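Local coordinates for protein thermosome subunit (Methanococcoides burtonii, PDB 3AQ1) that probably binds and hydrolyses ATP to help unfolded proteins fold, as group II chaperonins do, and is seen here as an open-state monomer, at residues K106-A111 against A126-A131; E229-V234 against Q253-K258; E375-L380 against A387-A392. All blocks are in the same frame, centred on the assembly; numbering follows the deposited sequence.

Contacts 1, 2 and 3 follow one another along the chain, each closing before the next opens, and no two of them touch or share a helix. Contact 1 lies nearest the middle of the molecule, joining helices 101-109 and 121-132. Contact 2 pairs helices 226-235 and 250-258 beside a mixed sheet, and contact 3 pairs helices 364-378 and 383-394 in a helical bundle. The centres of contacts 2 and 3 are about 75 Å apart, on opposite sides of the chain's centre; contact 1 is about 46 Å and 39 Å from them, centre to centre. This spacing is consistent with the intermediate, apical and equatorial domains of an elongated chaperonin subunit.

Contact 1. Residues K106-A111 against A126-A131; sequences KIAGTA and ALTVKA
Ala108 meets Thr128 through carbon atoms. CB of Ala108 points at the facing helix and lies 4.0 Å from CG2 of Thr128 and as near its CB. CG2 of Val129 also reaches the alanine methyl, at 4.4 Å, a looser touch, and Val129 lies against Leu104 and Ile105 of helix 101-109 too. A small residue suits this position because it lets the backbones approach, with the CA atoms of Ala108 and Thr128 6.8 Å apart. The two segments bury 91 Å² between them. The long helix 332-355 adds to the packing, with Val349 against Ala108 and Leu342 and Ala345 against Thr128, near the middle of the molecule, a setting consistent with the intermediate domain of a group II chaperonin.

Between the two segments there is no hydrogen bond; those found here are local, although Gly109 O takes a weak one from Lys121 at the start of the facing helix. Thr128 sets CG2 anti to its backbone N, which puts the methyl at the interface and turns OG1 to the carbonyl O of Leu124, one turn earlier. Thr110 OG1 donates to Ile107 O at 2.7 Å, in the carbonyl plane with a C=O...donor angle of 160°. Thr110 N bonds to the same oxygen, so two donors from one residue grip it.

Charge is kept off the interface: Lys106 points elsewhere, its NZ bridging to Asp444 and bonding to Trp441 O.

Threonine thus serves as an apolar residue, its hydroxyl satisfied by its own helix, and between these segments the fit rests on carbon-to-carbon packing, which fixes spacing more than direction.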
ATOM      1  N   LYS A 106       4.438 -15.274   2.835  1.00 57.88           N
ATOM      2  CA  LYS A 106       3.930 -15.361   4.203  1.00 56.12           C
ATOM      3  C   LYS A 106       3.342 -14.019   4.643  1.00 56.73           C
ATOM      4  O   LYS A 106       2.263 -13.972   5.239  1.00 65.59           O
ATOM      5  CB  LYS A 106       5.038 -15.785   5.167  1.00 54.01           C
ATOM      6  CG  LYS A 106       4.555 -16.389   6.476  1.00 63.54           C
ATOM      7  CD  LYS A 106       5.630 -16.248   7.551  1.00 73.80           C
ATOM      8  CE  LYS A 106       5.894 -17.544   8.294  1.00 82.55           C
ATOM      9  NZ  LYS A 106       4.744 -17.964   9.135  1.00 85.47           N
ATOM     10  N   ILE A 107       4.058 -12.935   4.350  1.00 47.32           N
ATOM     11  CA  ILE A 107       3.588 -11.588   4.661  1.00 44.50           C
ATOM     12  C   ILE A 107       2.246 -11.295   3.977  1.00 45.42           C
ATOM     13  O   ILE A 107       1.266 -10.966   4.645  1.00 40.41           O
ATOM     14  CB  ILE A 107       4.663 -10.527   4.325  1.00 45.09           C
ATOM     15  CG1 ILE A 107       5.752 -10.555   5.390  1.00 56.55           C
ATOM     16  CG2 ILE A 107       4.076  -9.116   4.232  1.00 37.72           C
ATOM     17  CD1 ILE A 107       6.884  -9.608   5.124  1.00 62.09           C
ATOM     18  N   ALA A 108       2.196 -11.447   2.658  1.00 41.68           N
ATOM     19  CA  ALA A 108       0.956 -11.259   1.908  1.00 40.65           C
ATOM     20  C   ALA A 108      -0.196 -12.101   2.467  1.00 44.20           C
ATOM     21  O   ALA A 108      -1.331 -11.634   2.543  1.00 45.82           O
ATOM     22  CB  ALA A 108       1.167 -11.561   0.414  1.00 42.00           C
ATOM     23  N   GLY A 109       0.097 -13.339   2.848  1.00 50.52           N
ATOM     24  CA  GLY A 109      -0.886 -14.200   3.485  1.00 46.60           C
ATOM     25  C   GLY A 109      -1.647 -13.519   4.618  1.00 55.49           C
ATOM     26  O   GLY A 109      -2.847 -13.723   4.774  1.00 61.51           O
ATOM     27  N   THR A 110      -0.960 -12.700   5.408  1.00 51.96           N
ATOM     28  CA  THR A 110      -1.584 -12.082   6.570  1.00 44.96           C
ATOM     29  C   THR A 110      -2.743 -11.149   6.213  1.00 47.92           C
ATOM     30  O   THR A 110      -3.614 -10.885   7.050  1.00 56.38           O
ATOM     31  CB  THR A 110      -0.568 -11.295   7.432  1.00 49.84           C
ATOM     32  OG1 THR A 110      -0.204 -10.069   6.774  1.00 44.60           O
ATOM     33  CG2 THR A 110       0.672 -12.134   7.722  1.00 46.07           C
ATOM     34  N   ALA A 111      -2.762 -10.641   4.985  1.00 42.14           N
ATOM     35  CA  ALA A 111      -3.807  -9.688   4.581  1.00 49.98           C
ATOM     36  C   ALA A 111      -5.032 -10.371   3.964  1.00 51.29           C
ATOM     37  O   ALA A 111      -6.026  -9.723   3.625  1.00 59.73           O
ATOM     38  CB  ALA A 111      -3.240  -8.614   3.635  1.00 35.15           C
ATOM     39  N   ALA A 126       0.747 -15.811  -3.907  1.00 37.39           N
ATOM     40  CA  ALA A 126       1.652 -15.930  -5.032  1.00 42.90           C
ATOM     41  C   ALA A 126       1.438 -14.796  -6.025  1.00 38.35           C
ATOM     42  O   ALA A 126       2.383 -14.199  -6.525  1.00 44.01           O
ATOM     43  CB  ALA A 126       1.450 -17.265  -5.712  1.00 21.22           C
ATOM     44  N   LEU A 127       0.179 -14.513  -6.309  1.00 42.63           N
ATOM     45  CA  LEU A 127      -0.162 -13.496  -7.279  1.00 44.69           C
ATOM     46  C   LEU A 127       0.273 -12.130  -6.756  1.00 42.34           C
ATOM     47  O   LEU A 127       0.880 -11.353  -7.489  1.00 39.03           O
ATOM     48  CB  LEU A 127      -1.666 -13.537  -7.570  1.00 34.16           C
ATOM     49  CG  LEU A 127      -2.212 -12.584  -8.615  1.00 36.26           C
ATOM     50  CD1 LEU A 127      -1.336 -12.664  -9.840  1.00 34.65           C
ATOM     51  CD2 LEU A 127      -3.644 -12.947  -8.940  1.00 40.50           C
ATOM     52  N   THR A 128      -0.028 -11.846  -5.488  1.00 33.03           N
ATOM     53  CA  THR A 128       0.413 -10.606  -4.863  1.00 38.07           C
ATOM     54  C   THR A 128       1.919 -10.378  -4.999  1.00 45.87           C
ATOM     55  O   THR A 128       2.365  -9.297  -5.376  1.00 48.00           O
ATOM     56  CB  THR A 128       0.122 -10.586  -3.371  1.00 34.57           C
ATOM     57  OG1 THR A 128      -1.285 -10.695  -3.153  1.00 45.67           O
ATOM     58  CG2 THR A 128       0.612  -9.286  -2.794  1.00 30.16           C
ATOM     59  N   VAL A 129       2.695 -11.407  -4.672  1.00 43.44           N
ATOM     60  CA  VAL A 129       4.145 -11.301  -4.622  1.00 39.31           C
ATOM     61  C   VAL A 129       4.755 -11.103  -6.021  1.00 46.54           C
ATOM     62  O   VAL A 129       5.694 -10.329  -6.209  1.00 46.71           O
ATOM     63  CB  VAL A 129       4.755 -12.516  -3.867  1.00 39.02           C
ATOM     64  CG1 VAL A 129       6.261 -12.596  -4.046  1.00 40.82           C
ATOM     65  CG2 VAL A 129       4.417 -12.436  -2.390  1.00 44.78           C
ATOM     66  N   LYS A 130       4.185 -11.785  -7.003  1.00 44.05           N
ATOM     67  CA  LYS A 130       4.645 -11.697  -8.378  1.00 39.97           C
ATOM     68  C   LYS A 130       4.348 -10.326  -9.002  1.00 49.33           C
ATOM     69  O   LYS A 130       5.106  -9.840  -9.836  1.00 57.93           O
ATOM     70  CB  LYS A 130       3.992 -12.810  -9.179  1.00 30.54           C
ATOM     71  CG  LYS A 130       4.297 -12.813 -10.645  1.00 47.29           C
ATOM     72  CD  LYS A 130       3.747 -14.079 -11.275  1.00 59.40           C
ATOM     73  CE  LYS A 130       3.937 -14.102 -12.782  1.00 67.80           C
ATOM     74  NZ  LYS A 130       3.253 -15.293 -13.378  1.00 74.06           N
ATOM     75  N   ALA A 131       3.237  -9.718  -8.596  1.00 47.31           N
ATOM     76  CA  ALA A 131       2.846  -8.396  -9.064  1.00 41.20           C
ATOM     77  C   ALA A 131       3.731  -7.338  -8.420  1.00 56.18           C
ATOM     78  O   ALA A 131       4.336  -6.515  -9.111  1.00 59.11           O
ATOM     79  CB  ALA A 131       1.383  -8.133  -8.728  1.00 25.96           C
TER

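Contact 2. Residues E229-V234 against Q253-K258; sequences EMAEKV and QYYIEK
The methyl of Ala231 sits against the base of the Tyr255 side chain, 3.7 Å from its CB and 4.0 Å from CD2 at the ring edge, near the ring plane. The aromatic ring is therefore met at its rim, and its faces take no part in this touch. Tyr255 has CG anti to its carbonyl carbon (chi1 -63°), which carries the ring alongside the alanine and lets OH reach NE of Arg228, just before segment 229-234. The tyrosine thus offers carbon to the interface at its root and a hydrogen-bonding group to the facing helix at its far end.

Ile256 completes the apolar patch. Its CB does not aim at the other helix, but its CG1 branch turns across to lie 4.2 Å from Ala231 CB, and the extended chi2 carries CD1 on to 4.4 Å from CG1 of Val234. One alanine is therefore flanked by a tyrosine and an isoleucine that are consecutive in sequence, while the branched valine one turn further along meets the end of the isoleucine. Alanine suits its place at the nearest approach of the backbones, where its CA is 6.3 Å from that of Ile256.

The helix segments run in the same general direction, crossing at -35° with their axes 8.9 Å apart. The shared direction is that of two successive beta-alpha-beta crossovers: helix 226-235 links strand 184-193 to its parallel neighbour 241-244, and helix 250-258 links 241-244 to parallel 262-264. On the sheet side, Val234 rests on Leu191 and Leu193 of strand 184-193, while Ile256 meets Ile261 in the loop leading to strand 262-264; the two helices pack side by side against the sheet, a setting consistent with the apical domain of the family.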
ATOM      1  N   GLU A 229     -13.955  20.516 -38.843  1.00 67.16           N
ATOM      2  CA  GLU A 229     -12.977  21.294 -38.093  1.00 68.14           C
ATOM      3  C   GLU A 229     -12.711  20.768 -36.672  1.00 77.62           C
ATOM      4  O   GLU A 229     -11.591  20.859 -36.167  1.00 73.96           O
ATOM      5  CB  GLU A 229     -13.376  22.768 -38.062  1.00 66.48           C
ATOM      6  CG  GLU A 229     -13.337  23.416 -39.426  1.00 83.71           C
ATOM      7  CD  GLU A 229     -13.654  24.892 -39.369  1.00102.74           C
ATOM      8  OE1 GLU A 229     -14.239  25.327 -38.349  1.00107.10           O
ATOM      9  OE2 GLU A 229     -13.318  25.612 -40.342  1.00104.41           O
ATOM     10  N   MET A 230     -13.731  20.222 -36.020  1.00 80.78           N
ATOM     11  CA  MET A 230     -13.517  19.621 -34.712  1.00 71.53           C
ATOM     12  C   MET A 230     -12.613  18.401 -34.851  1.00 65.89           C
ATOM     13  O   MET A 230     -11.568  18.301 -34.202  1.00 62.69           O
ATOM     14  CB  MET A 230     -14.846  19.215 -34.106  1.00 78.90           C
ATOM     15  CG  MET A 230     -14.767  18.644 -32.709  1.00 71.05           C
ATOM     16  SD  MET A 230     -15.934  19.551 -31.712  1.00 78.89           S
ATOM     17  CE  MET A 230     -15.221  21.198 -31.867  1.00 95.89           C
ATOM     18  N   ALA A 231     -13.016  17.475 -35.713  1.00 56.93           N
ATOM     19  CA  ALA A 231     -12.225  16.279 -35.948  1.00 49.13           C
ATOM     20  C   ALA A 231     -10.809  16.621 -36.432  1.00 55.23           C
ATOM     21  O   ALA A 231      -9.830  16.014 -35.993  1.00 53.87           O
ATOM     22  CB  ALA A 231     -12.938  15.348 -36.927  1.00 41.78           C
ATOM     23  N   GLU A 232     -10.697  17.603 -37.321  1.00 59.61           N
ATOM     24  CA  GLU A 232      -9.396  17.944 -37.897  1.00 61.13           C
ATOM     25  C   GLU A 232      -8.367  18.388 -36.843  1.00 53.67           C
ATOM     26  O   GLU A 232      -7.168  18.132 -36.981  1.00 44.50           O
ATOM     27  CB  GLU A 232      -9.541  18.993 -39.001  1.00 65.22           C
ATOM     28  CG  GLU A 232      -8.243  19.289 -39.715  1.00 78.95           C
ATOM     29  CD  GLU A 232      -7.710  18.083 -40.469  1.00 86.85           C
ATOM     30  OE1 GLU A 232      -8.530  17.213 -40.852  1.00 88.49           O
ATOM     31  OE2 GLU A 232      -6.475  18.018 -40.686  1.00 80.32           O
ATOM     32  N   LYS A 233      -8.833  19.043 -35.785  1.00 45.33           N
ATOM     33  CA  LYS A 233      -7.931  19.436 -34.709  1.00 46.00           C
ATOM     34  C   LYS A 233      -7.364  18.209 -33.976  1.00 60.22           C
ATOM     35  O   LYS A 233      -6.227  18.229 -33.518  1.00 75.62           O
ATOM     36  CB  LYS A 233      -8.628  20.394 -33.737  1.00 48.67           C
ATOM     37  CG  LYS A 233      -9.233  21.627 -34.413  1.00 56.54           C
ATOM     38  CD  LYS A 233      -9.905  22.551 -33.413  1.00 64.79           C
ATOM     39  CE  LYS A 233     -10.314  23.868 -34.048  1.00 74.71           C
ATOM     40  NZ  LYS A 233     -11.216  24.630 -33.139  1.00 78.76           N
ATOM     41  N   VAL A 234      -8.151  17.140 -33.875  1.00 52.85           N
ATOM     42  CA  VAL A 234      -7.654  15.893 -33.310  1.00 44.10           C
ATOM     43  C   VAL A 234      -6.713  15.225 -34.303  1.00 44.84           C
ATOM     44  O   VAL A 234      -5.622  14.776 -33.935  1.00 44.87           O
ATOM     45  CB  VAL A 234      -8.793  14.897 -32.938  1.00 46.85           C
ATOM     46  CG1 VAL A 234      -8.213  13.563 -32.532  1.00 41.01           C
ATOM     47  CG2 VAL A 234      -9.677  15.452 -31.821  1.00 47.01           C
ATOM     48  N   GLN A 253     -16.259  10.859 -35.587  1.00 54.73           N
ATOM     49  CA  GLN A 253     -15.681   9.531 -35.540  1.00 48.30           C
ATOM     50  C   GLN A 253     -15.364   9.039 -36.939  1.00 48.40           C
ATOM     51  O   GLN A 253     -14.403   8.308 -37.142  1.00 51.76           O
ATOM     52  CB  GLN A 253     -16.611   8.555 -34.856  1.00 57.00           C
ATOM     53  CG  GLN A 253     -16.633   8.660 -33.356  1.00 61.34           C
ATOM     54  CD  GLN A 253     -17.429   7.541 -32.750  1.00 54.39           C
ATOM     55  OE1 GLN A 253     -18.151   7.728 -31.782  1.00 64.69           O
ATOM     56  NE2 GLN A 253     -17.315   6.367 -33.338  1.00 43.51           N
ATOM     57  N   TYR A 254     -16.172   9.451 -37.906  1.00 44.22           N
ATOM     58  CA  TYR A 254     -15.963   9.043 -39.293  1.00 47.50           C
ATOM     59  C   TYR A 254     -14.653   9.602 -39.881  1.00 53.49           C
ATOM     60  O   TYR A 254     -13.877   8.875 -40.498  1.00 50.56           O
ATOM     61  CB  TYR A 254     -17.165   9.438 -40.156  1.00 44.81           C
ATOM     62  CG  TYR A 254     -16.970   9.140 -41.622  1.00 61.38           C
ATOM     63  CD1 TYR A 254     -16.928   7.834 -42.077  1.00 58.46           C
ATOM     64  CD2 TYR A 254     -16.811  10.169 -42.551  1.00 62.37           C
ATOM     65  CE1 TYR A 254     -16.741   7.555 -43.408  1.00 69.56           C
ATOM     66  CE2 TYR A 254     -16.626   9.899 -43.884  1.00 63.76           C
ATOM     67  CZ  TYR A 254     -16.590   8.586 -44.314  1.00 74.00           C
ATOM     68  OH  TYR A 254     -16.407   8.287 -45.647  1.00 78.52           O
ATOM     69  N   TYR A 255     -14.416  10.892 -39.672  1.00 54.75           N
ATOM     70  CA  TYR A 255     -13.179  11.549 -40.089  1.00 45.15           C
ATOM     71  C   TYR A 255     -11.956  10.990 -39.380  1.00 41.55           C
ATOM     72  O   TYR A 255     -10.917  10.749 -40.005  1.00 44.53           O
ATOM     73  CB  TYR A 255     -13.280  13.056 -39.845  1.00 41.13           C
ATOM     74  CG  TYR A 255     -14.373  13.694 -40.657  1.00 51.98           C
ATOM     75  CD1 TYR A 255     -14.590  13.318 -41.977  1.00 59.68           C
ATOM     76  CD2 TYR A 255     -15.186  14.672 -40.114  1.00 60.39           C
ATOM     77  CE1 TYR A 255     -15.595  13.893 -42.731  1.00 61.34           C
ATOM     78  CE2 TYR A 255     -16.193  15.258 -40.862  1.00 64.39           C
ATOM     79  CZ  TYR A 255     -16.392  14.862 -42.165  1.00 66.55           C
ATOM     80  OH  TYR A 255     -17.395  15.444 -42.901  1.00 79.38           O
ATOM     81  N   ILE A 256     -12.084  10.799 -38.070  1.00 44.16           N
ATOM     82  CA  ILE A 256     -11.005  10.257 -37.263  1.00 46.71           C
ATOM     83  C   ILE A 256     -10.716   8.850 -37.743  1.00 48.90           C
ATOM     84  O   ILE A 256      -9.565   8.454 -37.931  1.00 51.35           O
ATOM     85  CB  ILE A 256     -11.375  10.254 -35.766  1.00 50.36           C
ATOM     86  CG1 ILE A 256     -11.590  11.686 -35.284  1.00 50.80           C
ATOM     87  CG2 ILE A 256     -10.283   9.599 -34.940  1.00 42.50           C
ATOM     88  CD1 ILE A 256     -11.974  11.776 -33.848  1.00 45.42           C
ATOM     89  N   GLU A 257     -11.787   8.106 -37.965  1.00 50.67           N
ATOM     90  CA  GLU A 257     -11.688   6.749 -38.465  1.00 55.78           C
ATOM     91  C   GLU A 257     -11.006   6.712 -39.829  1.00 59.71           C
ATOM     92  O   GLU A 257     -10.110   5.891 -40.070  1.00 53.43           O
ATOM     93  CB  GLU A 257     -13.080   6.140 -38.556  1.00 55.73           C
ATOM     94  CG  GLU A 257     -13.087   4.764 -39.112  1.00 56.92           C
ATOM     95  CD  GLU A 257     -13.283   4.753 -40.592  1.00 56.82           C
ATOM     96  OE1 GLU A 257     -14.316   5.280 -41.055  1.00 55.75           O
ATOM     97  OE2 GLU A 257     -12.407   4.206 -41.289  1.00 69.26           O
ATOM     98  N   LYS A 258     -11.428   7.601 -40.724  1.00 53.67           N
ATOM     99  CA  LYS A 258     -10.838   7.638 -42.057  1.00 56.57           C
ATOM    100  C   LYS A 258      -9.352   7.995 -42.016  1.00 53.83           C
ATOM    101  O   LYS A 258      -8.585   7.518 -42.842  1.00 54.55           O
ATOM    102  CB  LYS A 258     -11.642   8.519 -43.034  1.00 58.71           C
ATOM    103  CG  LYS A 258     -12.850   7.795 -43.688  1.00 76.04           C
ATOM    104  CD  LYS A 258     -12.394   6.535 -44.441  1.00 84.64           C
ATOM    105  CE  LYS A 258     -13.516   5.535 -44.701  1.00 93.01           C
ATOM    106  NZ  LYS A 258     -13.017   4.112 -44.708  1.00 91.73           N
TER

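Contact 3. Residues E375-L380 against A387-A392; sequences EYASTL and AVSKFA
Where the two backbones come closest, with CA atoms 5.2 Å apart, Ala377 meets Ser389. CB of Ala377 lies 3.9 Å from CB of Ser389 and equally near its CA, so the alanine methyl rests on the helix backbone as much as on a side chain. Both residues are small, as so close an approach demands. Ser389 has its OG anti to the backbone N, and it is the carbon at its root that does the touching.

Beside this pair, Val388 spreads its two methyls over three partners. With CG1 anti to the backbone N (chi1 167°), that methyl stands at the edge of the Tyr376 ring, 4.4 Å from CD2 and near the ring plane, and also borders Ala377 CB. CG2 takes the other direction, to CD1 of Leu380 at 4.3 Å. A beta-branched residue suits a place that must fill two directions at once.

The arrangement is a helical hairpin: helix 364-378 ends, a short loop turns the chain, and helix 383-394 runs back roughly antiparallel. The hairpin's place is consistent with the largely helical equatorial domain of group II chaperonins.

The turn itself places Leu380. Thr379 leaves helical geometry, and its OG1 donates to Tyr376 O at 3.0 Å, in the carbonyl plane on a lone pair, while Leu380 N bonds to Ala377 O. Leu380 then adopts an extended backbone, with its side chain pointing back at Val388. Further out, Ser370 OG bonds to Ala392 O and so joins the two helices beyond the hairpin's tip. Helix 71-92 supports both arms, with Lys84 against Tyr376 and Ala81 and Cys85 against Phe391, and Leu57 of helix 45-65 also packs on that phenylalanine.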
ATOM      1  N   GLU A 375      16.901  -1.368  30.595  1.00 69.32           N
ATOM      2  CA  GLU A 375      18.335  -1.573  30.715  1.00 86.57           C
ATOM      3  C   GLU A 375      19.042  -0.252  30.431  1.00 98.43           C
ATOM      4  O   GLU A 375      19.949   0.152  31.166  1.00104.90           O
ATOM      5  CB  GLU A 375      18.812  -2.674  29.762  1.00 90.54           C
ATOM      6  CG  GLU A 375      19.079  -4.010  30.445  1.00 98.52           C
ATOM      7  CD  GLU A 375      18.695  -5.210  29.585  1.00107.23           C
ATOM      8  OE1 GLU A 375      18.136  -5.012  28.486  1.00109.01           O
ATOM      9  OE2 GLU A 375      18.944  -6.357  30.011  1.00111.05           O
ATOM     10  N   TYR A 376      18.606   0.427  29.374  1.00 97.02           N
ATOM     11  CA  TYR A 376      19.134   1.742  29.028  1.00 93.16           C
ATOM     12  C   TYR A 376      18.933   2.709  30.192  1.00 94.92           C
ATOM     13  O   TYR A 376      19.863   3.407  30.595  1.00 93.27           O
ATOM     14  CB  TYR A 376      18.445   2.274  27.767  1.00 85.91           C
ATOM     15  CG  TYR A 376      19.074   3.516  27.174  1.00 85.86           C
ATOM     16  CD1 TYR A 376      20.321   3.461  26.565  1.00 94.37           C
ATOM     17  CD2 TYR A 376      18.415   4.739  27.205  1.00 85.46           C
ATOM     18  CE1 TYR A 376      20.904   4.598  26.011  1.00 97.36           C
ATOM     19  CE2 TYR A 376      18.989   5.885  26.652  1.00 90.86           C
ATOM     20  CZ  TYR A 376      20.237   5.805  26.056  1.00 96.68           C
ATOM     21  OH  TYR A 376      20.819   6.926  25.502  1.00 92.27           O
ATOM     22  N   ALA A 377      17.715   2.735  30.731  1.00 92.37           N
ATOM     23  CA  ALA A 377      17.380   3.598  31.861  1.00 91.83           C
ATOM     24  C   ALA A 377      18.468   3.574  32.926  1.00 98.71           C
ATOM     25  O   ALA A 377      18.912   4.620  33.392  1.00104.71           O
ATOM     26  CB  ALA A 377      16.043   3.196  32.467  1.00 86.20           C
ATOM     27  N   SER A 378      18.895   2.374  33.306  1.00 96.95           N
ATOM     28  CA  SER A 378      19.929   2.211  34.323  1.00 94.84           C
ATOM     29  C   SER A 378      21.240   2.921  33.976  1.00102.54           C
ATOM     30  O   SER A 378      21.874   3.523  34.842  1.00100.39           O
ATOM     31  CB  SER A 378      20.185   0.729  34.583  1.00 90.34           C
ATOM     32  OG  SER A 378      19.076   0.144  35.238  1.00 91.54           O
ATOM     33  N   THR A 379      21.644   2.855  32.711  1.00110.41           N
ATOM     34  CA  THR A 379      22.907   3.457  32.285  1.00113.61           C
ATOM     35  C   THR A 379      22.791   4.967  32.108  1.00116.13           C
ATOM     36  O   THR A 379      23.702   5.614  31.591  1.00121.50           O
ATOM     37  CB  THR A 379      23.424   2.837  30.972  1.00111.78           C
ATOM     38  OG1 THR A 379      22.781   3.467  29.854  1.00113.17           O
ATOM     39  CG2 THR A 379      23.161   1.333  30.948  1.00106.26           C
ATOM     40  N   LEU A 380      21.660   5.524  32.528  1.00112.86           N
ATOM     41  CA  LEU A 380      21.483   6.970  32.544  1.00114.08           C
ATOM     42  C   LEU A 380      21.482   7.487  33.979  1.00119.65           C
ATOM     43  O   LEU A 380      21.452   6.702  34.930  1.00118.80           O
ATOM     44  CB  LEU A 380      20.193   7.372  31.828  1.00102.54           C
ATOM     45  CG  LEU A 380      20.298   7.431  30.308  1.00102.94           C
ATOM     46  CD1 LEU A 380      18.956   7.796  29.699  1.00105.74           C
ATOM     47  CD2 LEU A 380      21.369   8.429  29.896  1.00105.74           C
ATOM     48  N   ALA A 387      12.329   9.456  33.948  1.00 71.35           N
ATOM     49  CA  ALA A 387      11.457   9.719  32.811  1.00 63.08           C
ATOM     50  C   ALA A 387      11.525   8.622  31.755  1.00 65.27           C
ATOM     51  O   ALA A 387      10.492   8.122  31.301  1.00 63.51           O
ATOM     52  CB  ALA A 387      11.794  11.064  32.194  1.00 57.03           C
ATOM     53  N   VAL A 388      12.744   8.269  31.356  1.00 60.76           N
ATOM     54  CA  VAL A 388      12.945   7.212  30.374  1.00 63.34           C
ATOM     55  C   VAL A 388      12.504   5.860  30.928  1.00 67.87           C
ATOM     56  O   VAL A 388      11.926   5.034  30.223  1.00 65.49           O
ATOM     57  CB  VAL A 388      14.405   7.152  29.924  1.00 56.46           C
ATOM     58  CG1 VAL A 388      14.666   5.875  29.168  1.00 51.92           C
ATOM     59  CG2 VAL A 388      14.712   8.355  29.062  1.00 58.61           C
ATOM     60  N   SER A 389      12.771   5.650  32.206  1.00 74.67           N
ATOM     61  CA  SER A 389      12.332   4.447  32.884  1.00 72.65           C
ATOM     62  C   SER A 389      10.807   4.335  32.806  1.00 68.07           C
ATOM     63  O   SER A 389      10.265   3.261  32.543  1.00 67.31           O
ATOM     64  CB  SER A 389      12.809   4.468  34.341  1.00 68.49           C
ATOM     65  OG  SER A 389      12.547   3.235  34.979  1.00 68.77           O
ATOM     66  N   LYS A 390      10.118   5.449  33.027  1.00 63.10           N
ATOM     67  CA  LYS A 390       8.661   5.449  32.999  1.00 61.96           C
ATOM     68  C   LYS A 390       8.139   5.230  31.584  1.00 64.27           C
ATOM     69  O   LYS A 390       7.077   4.640  31.396  1.00 61.59           O
ATOM     70  CB  LYS A 390       8.097   6.736  33.603  1.00 66.36           C
ATOM     71  CG  LYS A 390       8.111   6.766  35.135  1.00 76.87           C
ATOM     72  CD  LYS A 390       7.091   5.791  35.722  1.00 83.33           C
ATOM     73  CE  LYS A 390       7.052   5.839  37.249  1.00 84.25           C
ATOM     74  NZ  LYS A 390       5.889   5.068  37.793  1.00 82.42           N
ATOM     75  N   PHE A 391       8.889   5.693  30.588  1.00 65.82           N
ATOM     76  CA  PHE A 391       8.519   5.448  29.200  1.00 58.95           C
ATOM     77  C   PHE A 391       8.540   3.942  28.981  1.00 58.89           C
ATOM     78  O   PHE A 391       7.527   3.339  28.614  1.00 58.27           O
ATOM     79  CB  PHE A 391       9.483   6.154  28.241  1.00 49.58           C
ATOM     80  CG  PHE A 391       8.984   6.253  26.813  1.00 38.42           C
ATOM     81  CD1 PHE A 391       9.087   5.189  25.952  1.00 39.98           C
ATOM     82  CD2 PHE A 391       8.457   7.429  26.329  1.00 40.77           C
ATOM     83  CE1 PHE A 391       8.650   5.290  24.634  1.00 42.90           C
ATOM     84  CE2 PHE A 391       8.019   7.529  25.012  1.00 44.26           C
ATOM     85  CZ  PHE A 391       8.120   6.461  24.169  1.00 38.70           C
ATOM     86  N   ALA A 392       9.694   3.334  29.236  1.00 55.98           N
ATOM     87  CA  ALA A 392       9.846   1.893  29.068  1.00 59.37           C
ATOM     88  C   ALA A 392       8.746   1.105  29.793  1.00 57.69           C
ATOM     89  O   ALA A 392       8.402   0.003  29.390  1.00 62.10           O
ATOM     90  CB  ALA A 392      11.228   1.447  29.521  1.00 58.50           C
TER